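Glutathione S-transferase (PDB 1F2E) probably transfers glutathione to electrophilic substrates, using a thioredoxin-like domain that binds the tripeptide and an all-helical C-terminal domain. Local coordinates at residues S80-A85 and N149-A154. Numbering follows the deposited sequence.
Sequences SGLAPA and NAFSVA
Leu82, in the loop that joins the thioredoxin-like domain to the helical domain, meets Val153 at the start of helix 153-161 and Phe151 just before it. The carbonyl oxygen Leu82 O accepts a hydrogen bond from Val153 N at 2.9 Å; the donor lies in the carbonyl plane of Leu82, and the N-H...O angle is 148°. That amide belongs to the first turn of a helix, where N-H groups have no carbonyl of an earlier turn to bind, and here an acceptor from a distant loop fills the place. The neighbouring N-H is met from within: Ser152, the N-cap, turns OG back to accept from Ala154 N at 3.2 Å, while its own N is held by Asp155 OD1. Ser152 CB lies against the same carbonyl oxygen, 3.3 Å from Leu82 O.

Apolar contacts accompany this bond. Val153, its CG1 anti to the carbonyl carbon (chi1 -67°), brings that methyl to 3.9 Å from Leu82 CB. The Leu82 side chain runs alongside Phe151, and its CD2 methyl meets the ring obliquely, 3.7 Å from Phe151 CD1; Arg188 makes a cation-pi contact with this ring. Further out, a water donates to both Gly81 O and Phe151 O, joining two carbonyls that cannot bond to each other. Ala74 of helix 66-75 touches both Leu82 and Val153, bringing the thioredoxin-like domain into the same cluster. The carbonyls of Leu82, Gly81 and Phe151 thus each have a partner, and the helix start takes its acceptors from a loop distant in sequence and from its own cap.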
ATOM      1  N   SER A  80     -16.628  17.629  -2.775  1.00 21.17           N
ATOM      2  CA  SER A  80     -15.333  18.124  -2.302  1.00 22.07           C
ATOM      3  C   SER A  80     -14.228  17.845  -3.319  1.00 22.21           C
ATOM      4  O   SER A  80     -13.199  18.525  -3.340  1.00 21.57           O
ATOM      5  CB  SER A  80     -14.960  17.459  -0.977  1.00 22.75           C
ATOM      6  OG  SER A  80     -14.603  16.103  -1.193  1.00 27.48           O
ATOM      7  N   GLY A  81     -14.442  16.827  -4.146  1.00 21.35           N
ATOM      8  CA  GLY A  81     -13.467  16.460  -5.156  1.00 21.82           C
ATOM      9  C   GLY A  81     -12.066  16.129  -4.661  1.00 20.85           C
ATOM     10  O   GLY A  81     -11.091  16.553  -5.274  1.00 19.30           O
ATOM     11  N   LEU A  82     -11.950  15.370  -3.574  1.00 20.42           N
ATOM     12  CA  LEU A  82     -10.635  15.020  -3.035  1.00 20.25           C
ATOM     13  C   LEU A  82     -10.030  13.758  -3.638  1.00 20.32           C
ATOM     14  O   LEU A  82      -8.953  13.313  -3.235  1.00 21.28           O
ATOM     15  CB  LEU A  82     -10.697  14.867  -1.521  1.00 19.05           C
ATOM     16  CG  LEU A  82     -10.708  16.141  -0.685  1.00 22.92           C
ATOM     17  CD1 LEU A  82     -10.584  15.744   0.779  1.00 23.06           C
ATOM     18  CD2 LEU A  82      -9.553  17.056  -1.089  1.00 20.85           C
ATOM     19  N   ALA A  83     -10.731  13.183  -4.603  1.00 21.62           N
ATOM     20  CA  ALA A  83     -10.273  11.984  -5.288  1.00 21.74           C
ATOM     21  C   ALA A  83     -11.055  11.905  -6.588  1.00 22.49           C
ATOM     22  O   ALA A  83     -12.229  12.271  -6.629  1.00 22.88           O
ATOM     23  CB  ALA A  83     -10.544  10.749  -4.440  1.00 18.83           C
ATOM     24  N   PRO A  84     -10.412  11.462  -7.675  1.00 21.79           N
ATOM     25  CA  PRO A  84     -11.172  11.379  -8.923  1.00 23.80           C
ATOM     26  C   PRO A  84     -12.360  10.417  -8.807  1.00 24.45           C
ATOM     27  O   PRO A  84     -12.404   9.573  -7.912  1.00 23.87           O
ATOM     28  CB  PRO A  84     -10.125  10.929  -9.953  1.00 23.88           C
ATOM     29  CG  PRO A  84      -8.962  10.416  -9.128  1.00 24.12           C
ATOM     30  CD  PRO A  84      -8.969  11.300  -7.916  1.00 23.73           C
ATOM     31  N   ALA A  85     -13.324  10.563  -9.709  1.00 25.64           N
ATOM     32  CA  ALA A  85     -14.519   9.728  -9.705  1.00 27.70           C
ATOM     33  C   ALA A  85     -14.238   8.308 -10.182  1.00 28.82           C
ATOM     34  O   ALA A  85     -13.324   8.076 -10.975  1.00 28.85           O
ATOM     35  CB  ALA A  85     -15.585  10.362 -10.576  1.00 27.26           C
ATOM     36  N   ASN A 149      -4.099  16.649 -11.097  1.00 40.29           N
ATOM     37  CA  ASN A 149      -3.963  18.085 -11.279  1.00 41.48           C
ATOM     38  C   ASN A 149      -4.480  18.956 -10.139  1.00 39.78           C
ATOM     39  O   ASN A 149      -4.241  20.165 -10.130  1.00 41.20           O
ATOM     40  CB  ASN A 149      -4.667  18.489 -12.581  1.00 43.91           C
ATOM     41  CG  ASN A 149      -4.156  19.801 -13.142  1.00 47.16           C
ATOM     42  OD1 ASN A 149      -4.183  20.836 -12.468  1.00 49.07           O
ATOM     43  ND2 ASN A 149      -3.685  19.764 -14.385  1.00 47.60           N
ATOM     44  N   ALA A 150      -5.185  18.365  -9.183  1.00 35.99           N
ATOM     45  CA  ALA A 150      -5.721  19.155  -8.078  1.00 32.45           C
ATOM     46  C   ALA A 150      -5.444  18.548  -6.705  1.00 29.74           C
ATOM     47  O   ALA A 150      -5.054  17.388  -6.592  1.00 29.93           O
ATOM     48  CB  ALA A 150      -7.228  19.353  -8.270  1.00 31.97           C
ATOM     49  N   PHE A 151      -5.649  19.350  -5.664  1.00 26.56           N
ATOM     50  CA  PHE A 151      -5.439  18.903  -4.296  1.00 24.51           C
ATOM     51  C   PHE A 151      -6.280  17.648  -4.060  1.00 22.53           C
ATOM     52  O   PHE A 151      -7.482  17.648  -4.316  1.00 24.23           O
ATOM     53  CB  PHE A 151      -5.840  20.016  -3.323  1.00 20.74           C
ATOM     54  CG  PHE A 151      -5.620  19.669  -1.876  1.00 17.89           C
ATOM     55  CD1 PHE A 151      -6.695  19.351  -1.051  1.00 16.55           C
ATOM     56  CD2 PHE A 151      -4.335  19.640  -1.344  1.00 16.29           C
ATOM     57  CE1 PHE A 151      -6.491  19.002   0.293  1.00 15.93           C
ATOM     58  CE2 PHE A 151      -4.115  19.296  -0.012  1.00 13.98           C
ATOM     59  CZ  PHE A 151      -5.199  18.975   0.811  1.00 15.31           C
ATOM     60  N   SER A 152      -5.647  16.580  -3.586  1.00 20.56           N
ATOM     61  CA  SER A 152      -6.357  15.326  -3.336  1.00 19.08           C
ATOM     62  C   SER A 152      -5.897  14.690  -2.028  1.00 18.00           C
ATOM     63  O   SER A 152      -5.033  15.225  -1.333  1.00 17.30           O
ATOM     64  CB  SER A 152      -6.099  14.343  -4.474  1.00 18.94           C
ATOM     65  OG  SER A 152      -4.763  13.860  -4.405  1.00 20.56           O
ATOM     66  N   VAL A 153      -6.459  13.530  -1.703  1.00 16.83           N
ATOM     67  CA  VAL A 153      -6.071  12.850  -0.478  1.00 14.81           C
ATOM     68  C   VAL A 153      -4.621  12.386  -0.523  1.00 13.72           C
ATOM     69  O   VAL A 153      -4.037  12.093   0.519  1.00 13.52           O
ATOM     70  CB  VAL A 153      -6.996  11.641  -0.162  1.00 15.40           C
ATOM     71  CG1 VAL A 153      -8.398  12.148   0.176  1.00 12.99           C
ATOM     72  CG2 VAL A 153      -7.032  10.665  -1.337  1.00 13.98           C
ATOM     73  N   ALA A 154      -4.036  12.324  -1.720  1.00 11.11           N
ATOM     74  CA  ALA A 154      -2.636  11.910  -1.849  1.00 11.98           C
ATOM     75  C   ALA A 154      -1.732  13.042  -1.361  1.00 12.16           C
ATOM     76  O   ALA A 154      -0.643  12.808  -0.834  1.00 11.71           O
ATOM     77  CB  ALA A 154      -2.303  11.560  -3.307  1.00 10.16           C
TER
HETATM   78  O   HOH W   1      -8.586  15.883  -6.168  1.00 35.00           O